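Local coordinates for transcriptional regulator (Mesorhizobium loti, PDB 3BHQ), which probably binds DNA as a dimeric TetR-family transcriptional regulator, pairing a helix-turn-helix head with an all-helical C-terminal domain, at residues A[13-24]-A[38-49]; A[145-156]-A[200-208]. All blocks are in the same frame, centred on the assembly; numbering follows the deposited sequence.

Interaction 1 (A[13-24]-A[38-49]); sequences KDREIIQAATAA and IATKAGASKQTV. With EDO (1,2-ethanediol), chain E.
The helix-turn-helix of the TetR-type DNA-binding domain rests here on the domain's first helix: Ile17 and the alanines of 13-24 pack on Ile38 and Ala42 of the first motif helix, and Ile17 also reaches Val49 of the second; the turn at Gly43 joins those two helices. The short axes of 13-24 and 38-42 approach to 8.3 Å at 119°, and small residues permit this closeness, with Ala20 CB only 3.7 Å from Ala42 CB. Two isoleucines interlock as knobs into holes. Ile38 settles among Ile17, Ala20, Ala21 and Ala24, its CG2 3.8 Å from Ala21 CB, while Ile17 fills the hole of Ile38, Ala42, Thr48 and Val49. With CG1 of Ile17 anti to its carbonyl carbon (chi1 -65°), CD1 ends 3.9 Å from Val49 CG2, the two side chains sliding past each other in opposite directions. Gly43, at positive phi (69°), ends the first motif helix in a Schellman motif, and Ser45, at the N-cap of the second, accepts from Thr48 N through OG. The aliphatic part of Lys41 lies over Ala20 and Ala23, a long chain suited to covering an apolar edge while its NZ donates to a bound 1,2-ethanediol, probably from the crystallisation liquor. Lys13, its chain bent at chi2 and chi4, brings its ammonium to the C-terminal end of helix 35-42, where the carbonyls would attract a positive charge. Its NZ donates weakly to Gly43 O at 2.8 Å and forms a salt bridge with Glu16 OE1 at 2.9 Å, meeting that oxygen nearly along its C-O axis.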
loop_
_atom_site.group_PDB
_atom_site.type_symbol
_atom_site.label_atom_id
_atom_site.label_comp_id
_atom_site.label_asym_id
_atom_site.label_seq_id
_atom_site.Cartn_x
_atom_site.Cartn_y
_atom_site.Cartn_z
ATOM N N LYS A 13 -26.661 14.492 15.332
ATOM C CA LYS A 13 -25.586 15.397 15.735
ATOM C C LYS A 13 -24.237 14.704 15.732
ATOM O O LYS A 13 -23.271 15.269 15.252
ATOM C CB LYS A 13 -25.850 16.095 17.091
ATOM C CG LYS A 13 -26.400 17.496 16.951
ATOM C CD LYS A 13 -25.283 18.443 16.454
ATOM C CE LYS A 13 -25.820 19.639 15.676
ATOM N NZ LYS A 13 -24.808 20.038 14.653
ATOM N N ASP A 14 -24.163 13.483 16.247
ATOM C CA ASP A 14 -22.896 12.729 16.233
ATOM C C ASP A 14 -22.379 12.440 14.811
ATOM O O ASP A 14 -21.201 12.570 14.547
ATOM C CB ASP A 14 -22.974 11.441 17.062
ATOM C CG ASP A 14 -23.001 11.705 18.577
ATOM O OD1 ASP A 14 -22.854 12.859 19.053
ATOM O OD2 ASP A 14 -23.163 10.717 19.309
ATOM N N ARG A 15 -23.284 12.079 13.912
ATOM C CA ARG A 15 -22.944 11.920 12.495
ATOM C C ARG A 15 -22.403 13.231 11.907
ATOM O O ARG A 15 -21.402 13.216 11.182
ATOM C CB ARG A 15 -24.165 11.448 11.691
ATOM C CG ARG A 15 -23.909 11.307 10.171
ATOM C CD ARG A 15 -25.085 10.690 9.407
ATOM N NE ARG A 15 -26.365 11.343 9.674
ATOM C CZ ARG A 15 -26.736 12.542 9.209
ATOM N NH1 ARG A 15 -25.956 13.280 8.405
ATOM N NH2 ARG A 15 -27.935 13.006 9.552
ATOM N N GLU A 16 -23.071 14.351 12.215
ATOM C CA GLU A 16 -22.623 15.672 11.737
ATOM C C GLU A 16 -21.237 16.038 12.260
ATOM O O GLU A 16 -20.409 16.587 11.532
ATOM C CB GLU A 16 -23.645 16.756 12.081
ATOM C CG GLU A 16 -24.947 16.621 11.280
ATOM C CD GLU A 16 -26.093 17.490 11.752
ATOM O OE1 GLU A 16 -26.008 18.151 12.805
ATOM O OE2 GLU A 16 -27.122 17.481 11.047
ATOM N N ILE A 17 -20.994 15.729 13.540
ATOM C CA ILE A 17 -19.700 15.977 14.146
ATOM C C ILE A 17 -18.599 15.131 13.454
ATOM O O ILE A 17 -17.529 15.648 13.153
ATOM C CB ILE A 17 -19.724 15.722 15.683
ATOM C CG1 ILE A 17 -20.641 16.734 16.359
ATOM C CG2 ILE A 17 -18.321 15.786 16.270
ATOM C CD1 ILE A 17 -21.039 16.343 17.802
ATOM N N ILE A 18 -18.863 13.838 13.259
ATOM C CA ILE A 18 -17.891 12.955 12.592
ATOM C C ILE A 18 -17.630 13.412 11.142
ATOM O O ILE A 18 -16.487 13.438 10.681
ATOM C CB ILE A 18 -18.322 11.471 12.665
ATOM C CG1 ILE A 18 -18.248 10.977 14.110
ATOM C CG2 ILE A 18 -17.416 10.604 11.778
ATOM C CD1 ILE A 18 -19.026 9.702 14.379
ATOM N N GLN A 19 -18.684 13.825 10.455
ATOM C CA GLN A 19 -18.543 14.352 9.077
ATOM C C GLN A 19 -17.619 15.592 9.062
ATOM O O GLN A 19 -16.698 15.724 8.229
ATOM C CB GLN A 19 -19.938 14.650 8.531
ATOM C CG GLN A 19 -20.022 15.096 7.093
ATOM C CD GLN A 19 -21.459 15.455 6.665
ATOM O OE1 GLN A 19 -22.458 15.087 7.318
ATOM N NE2 GLN A 19 -21.560 16.185 5.559
ATOM N N ALA A 20 -17.881 16.539 9.982
ATOM C CA ALA A 20 -17.053 17.720 10.121
ATOM C C ALA A 20 -15.619 17.406 10.492
ATOM O O ALA A 20 -14.679 17.971 9.954
ATOM C CB ALA A 20 -17.673 18.686 11.169
ATOM N N ALA A 21 -15.439 16.453 11.410
ATOM C CA ALA A 21 -14.109 16.059 11.854
ATOM C C ALA A 21 -13.323 15.425 10.714
ATOM O O ALA A 21 -12.152 15.666 10.583
ATOM C CB ALA A 21 -14.197 15.108 13.062
ATOM N N THR A 22 -14.014 14.610 9.936
ATOM C CA THR A 22 -13.383 13.917 8.780
ATOM C C THR A 22 -12.831 14.919 7.779
ATOM O O THR A 22 -11.654 14.862 7.402
ATOM C CB THR A 22 -14.363 12.989 8.060
ATOM O OG1 THR A 22 -14.922 12.012 8.963
ATOM C CG2 THR A 22 -13.650 12.235 6.908
ATOM N N ALA A 23 -13.655 15.910 7.444
ATOM C CA ALA A 23 -13.215 16.974 6.518
ATOM C C ALA A 23 -12.068 17.807 7.105
ATOM O O ALA A 23 -11.109 18.158 6.411
ATOM C CB ALA A 23 -14.405 17.876 6.147
ATOM N N ALA A 24 -12.182 18.147 8.395
ATOM C CA ALA A 24 -11.165 18.964 9.093
ATOM C C ALA A 24 -9.809 18.275 9.157
ATOM O O ALA A 24 -8.779 18.878 8.836
ATOM C CB ALA A 24 -11.649 19.361 10.522
ATOM N N ILE A 38 -13.812 21.932 15.062
ATOM C CA ILE A 38 -14.710 20.880 14.591
ATOM C C ILE A 38 -16.145 21.139 15.065
ATOM O O ILE A 38 -17.099 21.006 14.280
ATOM C CB ILE A 38 -14.209 19.470 15.014
ATOM C CG1 ILE A 38 -12.925 19.141 14.219
ATOM C CG2 ILE A 38 -15.273 18.389 14.724
ATOM C CD1 ILE A 38 -12.106 18.008 14.791
ATOM N N ALA A 39 -16.284 21.543 16.334
ATOM C CA ALA A 39 -17.598 21.881 16.893
ATOM C C ALA A 39 -18.258 22.956 16.043
ATOM O O ALA A 39 -19.417 22.819 15.626
ATOM C CB ALA A 39 -17.494 22.352 18.375
ATOM N N THR A 40 -17.513 24.019 15.756
ATOM C CA THR A 40 -18.031 25.121 14.942
ATOM C C THR A 40 -18.451 24.653 13.546
ATOM O O THR A 40 -19.553 24.954 13.097
ATOM C CB THR A 40 -17.003 26.252 14.857
ATOM O OG1 THR A 40 -16.732 26.719 16.179
ATOM C CG2 THR A 40 -17.516 27.396 13.995
ATOM N N LYS A 41 -17.580 23.884 12.894
ATOM C CA LYS A 41 -17.847 23.354 11.559
ATOM C C LYS A 41 -19.091 22.460 11.531
ATOM O O LYS A 41 -19.847 22.470 10.560
ATOM C CB LYS A 41 -16.607 22.616 11.054
ATOM C CG LYS A 41 -16.669 22.084 9.649
ATOM C CD LYS A 41 -15.373 21.332 9.335
ATOM C CE LYS A 41 -15.429 20.692 7.965
ATOM N NZ LYS A 41 -15.498 21.767 6.909
ATOM N N ALA A 42 -19.303 21.704 12.608
ATOM C CA ALA A 42 -20.437 20.794 12.734
ATOM C C ALA A 42 -21.718 21.440 13.208
ATOM O O ALA A 42 -22.755 20.793 13.176
ATOM C CB ALA A 42 -20.087 19.677 13.728
ATOM N N GLY A 43 -21.644 22.680 13.678
ATOM C CA GLY A 43 -22.800 23.352 14.248
ATOM C C GLY A 43 -23.225 22.737 15.569
ATOM O O GLY A 43 -24.416 22.566 15.829
ATOM N N ALA A 44 -22.232 22.357 16.374
ATOM C CA ALA A 44 -22.435 21.773 17.683
ATOM C C ALA A 44 -21.758 22.658 18.737
ATOM O O ALA A 44 -20.813 23.393 18.430
ATOM C CB ALA A 44 -21.833 20.369 17.726
ATOM N N SER A 45 -22.228 22.562 19.977
ATOM C CA SER A 45 -21.552 23.223 21.077
ATOM C C SER A 45 -20.266 22.450 21.393
ATOM O O SER A 45 -20.174 21.227 21.192
ATOM C CB SER A 45 -22.433 23.282 22.311
ATOM O OG SER A 45 -22.482 21.991 22.902
ATOM N N LYS A 46 -19.269 23.167 21.908
ATOM C CA LYS A 46 -17.995 22.600 22.369
ATOM C C LYS A 46 -18.295 21.517 23.421
ATOM O O LYS A 46 -17.700 20.440 23.408
ATOM C CB LYS A 46 -17.140 23.748 22.961
ATOM C CG LYS A 46 -15.848 23.361 23.645
ATOM C CD LYS A 46 -15.087 24.606 24.141
ATOM C CE LYS A 46 -13.843 24.172 24.975
ATOM N NZ LYS A 46 -12.742 25.185 25.065
ATOM N N GLN A 47 -19.215 21.836 24.323
ATOM C CA GLN A 47 -19.663 20.889 25.372
ATOM C C GLN A 47 -20.110 19.557 24.805
ATOM O O GLN A 47 -19.660 18.515 25.265
ATOM C CB GLN A 47 -20.781 21.488 26.212
ATOM C CG GLN A 47 -20.251 22.327 27.376
ATOM C CD GLN A 47 -19.909 21.470 28.540
ATOM O OE1 GLN A 47 -18.739 21.186 28.799
ATOM N NE2 GLN A 47 -20.945 20.981 29.216
ATOM N N THR A 48 -20.992 19.605 23.798
ATOM C CA THR A 48 -21.451 18.359 23.165
ATOM C C THR A 48 -20.313 17.551 22.558
ATOM O O THR A 48 -20.241 16.336 22.764
ATOM C CB THR A 48 -22.502 18.654 22.098
ATOM O OG1 THR A 48 -23.632 19.233 22.728
ATOM C CG2 THR A 48 -22.857 17.382 21.306
ATOM N N VAL A 49 -19.398 18.198 21.832
ATOM C CA VAL A 49 -18.269 17.476 21.222
ATOM C C VAL A 49 -17.381 16.794 22.300
ATOM O O VAL A 49 -17.074 15.607 22.194
ATOM C CB VAL A 49 -17.475 18.379 20.234
ATOM C CG1 VAL A 49 -16.344 17.599 19.585
ATOM C CG2 VAL A 49 -18.420 18.942 19.167
HETATM C C1 EDO E . -11.995 21.788 6.385
HETATM O O1 EDO E . -13.108 21.985 5.503
HETATM C C2 EDO E . -12.356 22.191 7.807
HETATM O O2 EDO E . -11.236 22.731 8.511
#

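Interaction 2 (A[145-156]-A[200-208]); sequences FQKLTNRGLIQT and EAFLAVYGV
Phe145 and Phe202 meet in the tightly packed half of this contact, where the end of helix 123-150 and the loop after it lie against the C-terminal turn of helix 188-206. The rings come from opposite directions with planes at 42°, an oblique pair, and Phe145 CE2 is 3.5 Å from Phe202 CZ; large flat side chains suit the span between two helices. Beside them Thr156 sets its methyl CG2 3.8 Å from Tyr206 CD1, the two side chains crossing at about a right angle. Its chi1 of 61° puts OG1 between the backbone N and the carbonyl carbon, from where the hydroxyl donates to Thr149 OG1, which also accepts from Thr156 N. A valine in place of Thr156 would lack the hydroxyl and would probably leave Thr149 OG1 with one donor fewer, tying the loop less firmly to its helix. The backbone supplies the direct link: Gln155 N donates to Tyr206 O at 2.8 Å, nearly straight at 166°, and Gln155 O lies in plane at the edge of the Tyr206 ring. Toward the chain end the contact is looser and wetter. Exposed Val208 touches mainly backbone, its CG2 3.5 Å from Gly152 O, and a water bridges Leu153 O and Val208 N. Gly152, at positive phi, closes helix 123-150 in a Schellman motif. Helix 159-181 covers the aromatic side, with His165 ND1 hydrogen-bonded to Tyr206 OH and Leu166 against Phe202; Met88 of helix 88-103 packs on Ile154, while Tyr206 also packs on Ala201 of the second subunit.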
loop_
_atom_site.group_PDB
_atom_site.type_symbol
_atom_site.label_atom_id
_atom_site.label_comp_id
_atom_site.label_asym_id
_atom_site.label_seq_id
_atom_site.Cartn_x
_atom_site.Cartn_y
_atom_site.Cartn_z
ATOM N N PHE A 145 -17.334 -15.095 -2.863
ATOM C CA PHE A 145 -16.650 -16.121 -3.661
ATOM C C PHE A 145 -16.959 -17.561 -3.213
ATOM O O PHE A 145 -16.996 -18.476 -4.054
ATOM C CB PHE A 145 -15.130 -15.929 -3.641
ATOM C CG PHE A 145 -14.612 -14.735 -4.398
ATOM C CD1 PHE A 145 -15.408 -13.936 -5.257
ATOM C CD2 PHE A 145 -13.250 -14.475 -4.327
ATOM C CE1 PHE A 145 -14.834 -12.847 -5.963
ATOM C CE2 PHE A 145 -12.673 -13.409 -5.059
ATOM C CZ PHE A 145 -13.454 -12.606 -5.849
ATOM N N GLN A 146 -17.148 -17.754 -1.910
ATOM C CA GLN A 146 -17.497 -19.087 -1.375
ATOM C C GLN A 146 -18.841 -19.531 -1.918
ATOM O O GLN A 146 -18.993 -20.693 -2.342
ATOM C CB GLN A 146 -17.536 -19.100 0.156
ATOM C CG GLN A 146 -17.825 -20.497 0.783
ATOM C CD GLN A 146 -16.800 -21.530 0.372
ATOM O OE1 GLN A 146 -15.646 -21.487 0.814
ATOM N NE2 GLN A 146 -17.218 -22.481 -0.473
ATOM N N LYS A 147 -19.808 -18.617 -1.891
ATOM C CA LYS A 147 -21.149 -18.879 -2.439
ATOM C C LYS A 147 -21.082 -19.137 -3.944
ATOM O O LYS A 147 -21.714 -20.065 -4.442
ATOM C CB LYS A 147 -22.120 -17.751 -2.093
ATOM C CG LYS A 147 -22.379 -17.647 -0.589
ATOM C CD LYS A 147 -23.176 -16.403 -0.208
ATOM C CE LYS A 147 -23.120 -16.166 1.303
ATOM N NZ LYS A 147 -23.734 -14.870 1.694
ATOM N N LEU A 148 -20.278 -18.352 -4.668
ATOM C CA LEU A 148 -20.085 -18.581 -6.109
ATOM C C LEU A 148 -19.407 -19.931 -6.383
ATOM O O LEU A 148 -19.708 -20.572 -7.385
ATOM C CB LEU A 148 -19.286 -17.442 -6.766
ATOM C CG LEU A 148 -20.005 -16.095 -6.850
ATOM C CD1 LEU A 148 -19.030 -15.011 -7.237
ATOM C CD2 LEU A 148 -21.192 -16.162 -7.833
ATOM N N THR A 149 -18.464 -20.318 -5.521
ATOM C CA THR A 149 -17.782 -21.619 -5.631
ATOM C C THR A 149 -18.774 -22.760 -5.372
ATOM O O THR A 149 -18.817 -23.719 -6.151
ATOM C CB THR A 149 -16.545 -21.724 -4.725
ATOM O OG1 THR A 149 -15.575 -20.752 -5.147
ATOM C CG2 THR A 149 -15.889 -23.136 -4.809
ATOM N N ASN A 150 -19.587 -22.619 -4.323
ATOM C CA ASN A 150 -20.644 -23.631 -4.007
ATOM C C ASN A 150 -21.643 -23.830 -5.161
ATOM O O ASN A 150 -22.147 -24.940 -5.373
ATOM C CB ASN A 150 -21.393 -23.265 -2.718
ATOM C CG ASN A 150 -20.508 -23.316 -1.479
ATOM O OD1 ASN A 150 -19.400 -23.856 -1.506
ATOM N ND2 ASN A 150 -20.991 -22.726 -0.386
ATOM N N ARG A 151 -21.896 -22.766 -5.916
ATOM C CA ARG A 151 -22.779 -22.799 -7.084
ATOM C C ARG A 151 -22.097 -23.229 -8.391
ATOM O O ARG A 151 -22.758 -23.289 -9.439
ATOM C CB ARG A 151 -23.443 -21.441 -7.259
ATOM C CG ARG A 151 -24.343 -21.038 -6.095
ATOM C CD ARG A 151 -24.719 -19.575 -6.221
ATOM N NE ARG A 151 -25.393 -19.331 -7.499
ATOM C CZ ARG A 151 -25.509 -18.156 -8.123
ATOM N NH1 ARG A 151 -24.980 -17.044 -7.628
ATOM N NH2 ARG A 151 -26.151 -18.097 -9.291
ATOM N N GLY A 152 -20.800 -23.555 -8.333
ATOM C CA GLY A 152 -20.023 -23.998 -9.488
ATOM C C GLY A 152 -19.718 -22.938 -10.529
ATOM O O GLY A 152 -19.373 -23.279 -11.664
ATOM N N LEU A 153 -19.803 -21.657 -10.139
ATOM C CA LEU A 153 -19.591 -20.537 -11.069
ATOM C C LEU A 153 -18.121 -20.117 -11.181
ATOM O O LEU A 153 -17.699 -19.633 -12.233
ATOM C CB LEU A 153 -20.505 -19.362 -10.700
ATOM C CG LEU A 153 -22.018 -19.629 -10.893
ATOM C CD1 LEU A 153 -22.845 -18.514 -10.344
ATOM C CD2 LEU A 153 -22.369 -19.854 -12.368
ATOM N N ILE A 154 -17.371 -20.256 -10.083
ATOM C CA ILE A 154 -15.912 -20.052 -10.023
ATOM C C ILE A 154 -15.363 -21.189 -9.149
ATOM O O ILE A 154 -16.144 -21.988 -8.647
ATOM C CB ILE A 154 -15.493 -18.649 -9.440
ATOM C CG1 ILE A 154 -15.913 -18.462 -7.961
ATOM C CG2 ILE A 154 -16.074 -17.525 -10.314
ATOM C CD1 ILE A 154 -15.474 -17.110 -7.322
ATOM N N GLN A 155 -14.042 -21.238 -8.957
ATOM C CA GLN A 155 -13.407 -22.223 -8.052
ATOM C C GLN A 155 -12.333 -21.572 -7.177
ATOM O O GLN A 155 -11.169 -21.474 -7.595
ATOM C CB GLN A 155 -12.814 -23.427 -8.818
ATOM C CG GLN A 155 -12.187 -24.514 -7.890
ATOM C CD GLN A 155 -13.167 -25.047 -6.836
ATOM O OE1 GLN A 155 -14.283 -25.469 -7.177
ATOM N NE2 GLN A 155 -12.758 -25.029 -5.559
ATOM N N THR A 156 -12.742 -21.100 -5.996
ATOM C CA THR A 156 -11.843 -20.493 -5.029
ATOM C C THR A 156 -11.829 -21.352 -3.770
ATOM O O THR A 156 -12.744 -21.266 -2.933
ATOM C CB THR A 156 -12.237 -19.030 -4.703
ATOM O OG1 THR A 156 -13.547 -18.993 -4.125
ATOM C CG2 THR A 156 -12.186 -18.161 -5.955
ATOM N N GLU A 200 -9.417 -10.731 -16.151
ATOM C CA GLU A 200 -8.947 -11.786 -17.054
ATOM C C GLU A 200 -7.907 -12.670 -16.393
ATOM O O GLU A 200 -7.979 -13.889 -16.478
ATOM C CB GLU A 200 -8.389 -11.196 -18.344
ATOM C CG GLU A 200 -7.942 -12.217 -19.374
ATOM C CD GLU A 200 -7.468 -11.546 -20.650
ATOM O OE1 GLU A 200 -8.329 -11.036 -21.396
ATOM O OE2 GLU A 200 -6.240 -11.540 -20.904
ATOM N N ALA A 201 -6.940 -12.046 -15.717
ATOM C CA ALA A 201 -5.917 -12.809 -15.020
ATOM C C ALA A 201 -6.518 -13.618 -13.869
ATOM O O ALA A 201 -6.194 -14.780 -13.646
ATOM C CB ALA A 201 -4.825 -11.864 -14.504
ATOM N N PHE A 202 -7.405 -12.983 -13.102
ATOM C CA PHE A 202 -8.113 -13.646 -12.009
ATOM C C PHE A 202 -8.855 -14.901 -12.476
ATOM O O PHE A 202 -8.748 -15.946 -11.828
ATOM C CB PHE A 202 -9.089 -12.682 -11.326
ATOM C CG PHE A 202 -9.872 -13.309 -10.200
ATOM C CD1 PHE A 202 -9.378 -13.292 -8.906
ATOM C CD2 PHE A 202 -11.113 -13.904 -10.442
ATOM C CE1 PHE A 202 -10.122 -13.848 -7.882
ATOM C CE2 PHE A 202 -11.844 -14.488 -9.416
ATOM C CZ PHE A 202 -11.336 -14.458 -8.143
ATOM N N LEU A 203 -9.604 -14.806 -13.579
ATOM C CA LEU A 203 -10.338 -15.968 -14.098
ATOM C C LEU A 203 -9.424 -17.058 -14.668
ATOM O O LEU A 203 -9.811 -18.235 -14.661
ATOM C CB LEU A 203 -11.414 -15.552 -15.121
ATOM C CG LEU A 203 -12.613 -14.859 -14.465
ATOM C CD1 LEU A 203 -13.543 -14.262 -15.508
ATOM C CD2 LEU A 203 -13.377 -15.777 -13.543
ATOM N N ALA A 204 -8.219 -16.684 -15.124
ATOM C CA ALA A 204 -7.227 -17.662 -15.582
ATOM C C ALA A 204 -6.846 -18.611 -14.457
ATOM O O ALA A 204 -6.587 -19.785 -14.701
ATOM C CB ALA A 204 -6.000 -16.978 -16.171
ATOM N N VAL A 205 -6.850 -18.121 -13.218
ATOM C CA VAL A 205 -6.572 -18.932 -12.044
ATOM C C VAL A 205 -7.816 -19.553 -11.413
ATOM O O VAL A 205 -7.837 -20.742 -11.068
ATOM C CB VAL A 205 -5.957 -18.058 -10.873
ATOM C CG1 VAL A 205 -5.539 -18.959 -9.693
ATOM C CG2 VAL A 205 -4.826 -17.173 -11.331
ATOM N N TYR A 206 -8.857 -18.736 -11.223
ATOM C CA TYR A 206 -10.032 -19.135 -10.432
ATOM C C TYR A 206 -11.323 -19.433 -11.190
ATOM O O TYR A 206 -12.354 -19.752 -10.570
ATOM C CB TYR A 206 -10.293 -18.092 -9.346
ATOM C CG TYR A 206 -9.127 -17.937 -8.398
ATOM C CD1 TYR A 206 -8.771 -18.982 -7.527
ATOM C CD2 TYR A 206 -8.386 -16.777 -8.360
ATOM C CE1 TYR A 206 -7.705 -18.857 -6.658
ATOM C CE2 TYR A 206 -7.312 -16.638 -7.484
ATOM C CZ TYR A 206 -6.977 -17.685 -6.635
ATOM O OH TYR A 206 -5.930 -17.563 -5.758
ATOM N N GLY A 207 -11.293 -19.296 -12.509
ATOM C CA GLY A 207 -12.469 -19.586 -13.311
ATOM C C GLY A 207 -12.686 -21.078 -13.459
ATOM O O GLY A 207 -11.785 -21.862 -13.183
ATOM N N VAL A 208 -13.884 -21.461 -13.890
ATOM C CA VAL A 208 -14.199 -22.876 -14.147
ATOM C C VAL A 208 -13.861 -23.215 -15.603
ATOM O O VAL A 208 -14.158 -22.438 -16.512
ATOM C CB VAL A 208 -15.668 -23.192 -13.835
ATOM C CG1 VAL A 208 -16.019 -24.604 -14.279
ATOM C CG2 VAL A 208 -15.914 -23.040 -12.355
HETATM O O HOH W 1 -15.633 -19.076 -13.943
HETATM O O HOH W 2 -9.256 -22.802 -8.856
#

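In the fold
Interaction 1 comes first along the chain and closes before interaction 2 opens. Their centres lie 45 Å apart, on opposite sides of the chain's centre, and their nearest atoms are about 27 Å from each other; they do not touch, and no helix is common to both. Interaction 1 joins helix 9-28 to helices 35-42 and 46-53 within the TetR-type DNA-binding region; interaction 2 joins the ends of helices 123-150 and 188-206 in the AefR-like C-terminal domain. Only interaction 2 has the second subunit beside it. This separation is consistent with the TetR-family plan, in which the C-terminal domains pair and each subunit carries a DNA-reading head.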